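Local coordinates for lipoprotein LpqN (Mycobacterium tuberculosis, PDB 6E5F) that supports cell envelope biogenesis, interacting with periplasmic domains of the mycolate transporters MmpL3 and MmpL11, and acts as a virulence factor needed for intracellular survival, at residues P57-T60 with I61-I65. Numbering follows the deposited sequence.
Sequences PNYT and IADYI
Thr60 and Asp63 exchange two hydrogen bonds in a capping box that starts helix 61-66 at the protein surface. Thr60 is the N-cap: its OG1 accepts from Asp63 N at 3.0 Å in a fairly straight bond. With chi1 at 66°, OG1 is flanked by its own backbone N and carbonyl carbon and points at the amide of Asp63. In return Asp63 OD2 accepts from Thr60 N, also at 3.0 Å; the donor meets it on the anti side, 33° out of the carboxylate plane. Tyr64 N closes the first helical turn on Thr60 O.

The tight part lies beside this box. Asp63 CB sits over one face of the Tyr59 ring, 3.7 Å from its centroid, a CH-pi contact displaced toward CE1. With CG roughly anti to the backbone N (chi1 -157°), the ring lies along the helix start, bringing CE2 to 3.8 Å from Tyr64 CB. Beyond the segments, Phe140 meets the ring edge-to-face, and Tyr59 OH is hydrogen-bonded to Asp67.

The carboxylate side is looser and wetter: a water 2.9 Å from Asp63 OD2 also reaches Asn58 O at a longer 3.3 Å. Asp63 OD1 makes a salt bridge with Arg66. This pairing and the helix N-terminus would both be expected to favour a charged Asp63, whose negative charge probably complements the amides of the first turn.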
loop_
_atom_site.group_PDB
_atom_site.type_symbol
_atom_site.label_atom_id
_atom_site.label_comp_id
_atom_site.label_asym_id
_atom_site.label_seq_id
_atom_site.Cartn_x
_atom_site.Cartn_y
_atom_site.Cartn_z
ATOM N N PRO A 57 -11.393 9.695 13.124
ATOM C CA PRO A 57 -11.350 11.162 13.040
ATOM C C PRO A 57 -10.341 11.708 12.043
ATOM O O PRO A 57 -10.324 12.927 11.821
ATOM C CB PRO A 57 -10.978 11.575 14.470
ATOM C CG PRO A 57 -10.151 10.437 14.971
ATOM C CD PRO A 57 -10.719 9.188 14.334
ATOM N N ASN A 58 -9.507 10.865 11.440
ATOM C CA ASN A 58 -8.488 11.337 10.518
ATOM C C ASN A 58 -9.026 11.345 9.095
ATOM O O ASN A 58 -9.700 10.404 8.665
ATOM C CB ASN A 58 -7.247 10.444 10.588
ATOM C CG ASN A 58 -6.639 10.409 11.969
ATOM O OD1 ASN A 58 -5.945 11.339 12.377
ATOM N ND2 ASN A 58 -6.896 9.332 12.698
ATOM N N TYR A 59 -8.719 12.414 8.370
ATOM C CA TYR A 59 -9.108 12.515 6.971
ATOM C C TYR A 59 -8.271 11.545 6.147
ATOM O O TYR A 59 -7.049 11.467 6.315
ATOM C CB TYR A 59 -8.883 13.947 6.491
ATOM C CG TYR A 59 -9.718 14.351 5.298
ATOM C CD1 TYR A 59 -11.074 14.620 5.432
ATOM C CD2 TYR A 59 -9.144 14.488 4.045
ATOM C CE1 TYR A 59 -11.839 14.998 4.343
ATOM C CE2 TYR A 59 -9.897 14.865 2.954
ATOM C CZ TYR A 59 -11.246 15.120 3.110
ATOM O OH TYR A 59 -12.017 15.500 2.033
ATOM N N THR A 60 -8.924 10.804 5.254
ATOM C CA THR A 60 -8.265 9.778 4.462
ATOM C C THR A 60 -8.282 10.147 2.981
ATOM O O THR A 60 -8.946 11.092 2.545
ATOM C CB THR A 60 -8.958 8.423 4.644
ATOM O OG1 THR A 60 -10.279 8.482 4.085
ATOM C CG2 THR A 60 -9.038 8.049 6.114
ATOM N N ILE A 61 -7.532 9.367 2.198
ATOM C CA ILE A 61 -7.575 9.514 0.748
ATOM C C ILE A 61 -8.981 9.241 0.234
ATOM O O ILE A 61 -9.463 9.909 -0.688
ATOM C CB ILE A 61 -6.524 8.598 0.092
ATOM C CG1 ILE A 61 -5.110 9.081 0.431
ATOM C CG2 ILE A 61 -6.739 8.541 -1.418
ATOM C CD1 ILE A 61 -4.005 8.091 0.083
ATOM N N ALA A 62 -9.664 8.255 0.819
ATOM C CA ALA A 62 -11.037 7.972 0.417
ATOM C C ALA A 62 -11.944 9.169 0.676
ATOM O O ALA A 62 -12.815 9.484 -0.143
ATOM C CB ALA A 62 -11.553 6.738 1.155
ATOM N N ASP A 63 -11.765 9.841 1.815
ATOM C CA ASP A 63 -12.537 11.050 2.084
ATOM C C ASP A 63 -12.237 12.121 1.043
ATOM O O ASP A 63 -13.150 12.786 0.536
ATOM C CB ASP A 63 -12.202 11.576 3.481
ATOM C CG ASP A 63 -12.599 10.612 4.590
ATOM O OD1 ASP A 63 -13.617 9.905 4.441
ATOM O OD2 ASP A 63 -11.895 10.574 5.618
ATOM N N TYR A 64 -10.957 12.300 0.715
ATOM C CA TYR A 64 -10.557 13.286 -0.281
ATOM C C TYR A 64 -11.221 13.012 -1.626
ATOM O O TYR A 64 -11.719 13.935 -2.282
ATOM C CB TYR A 64 -9.030 13.273 -0.400
ATOM C CG TYR A 64 -8.474 14.115 -1.518
ATOM C CD1 TYR A 64 -8.665 15.489 -1.543
ATOM C CD2 TYR A 64 -7.747 13.536 -2.547
ATOM C CE1 TYR A 64 -8.158 16.261 -2.574
ATOM C CE2 TYR A 64 -7.236 14.297 -3.573
ATOM C CZ TYR A 64 -7.442 15.658 -3.582
ATOM O OH TYR A 64 -6.927 16.407 -4.618
ATOM N N ILE A 65 -11.260 11.744 -2.041
ATOM C CA ILE A 65 -11.908 11.381 -3.298
ATOM C C ILE A 65 -13.404 11.661 -3.226
ATOM O O ILE A 65 -13.996 12.218 -4.159
ATOM C CB ILE A 65 -11.617 9.907 -3.629
ATOM C CG1 ILE A 65 -10.131 9.714 -3.929
ATOM C CG2 ILE A 65 -12.472 9.454 -4.800
ATOM C CD1 ILE A 65 -9.687 8.264 -3.954
HETATM O O HOH W 1 -12.509 8.941 7.895
#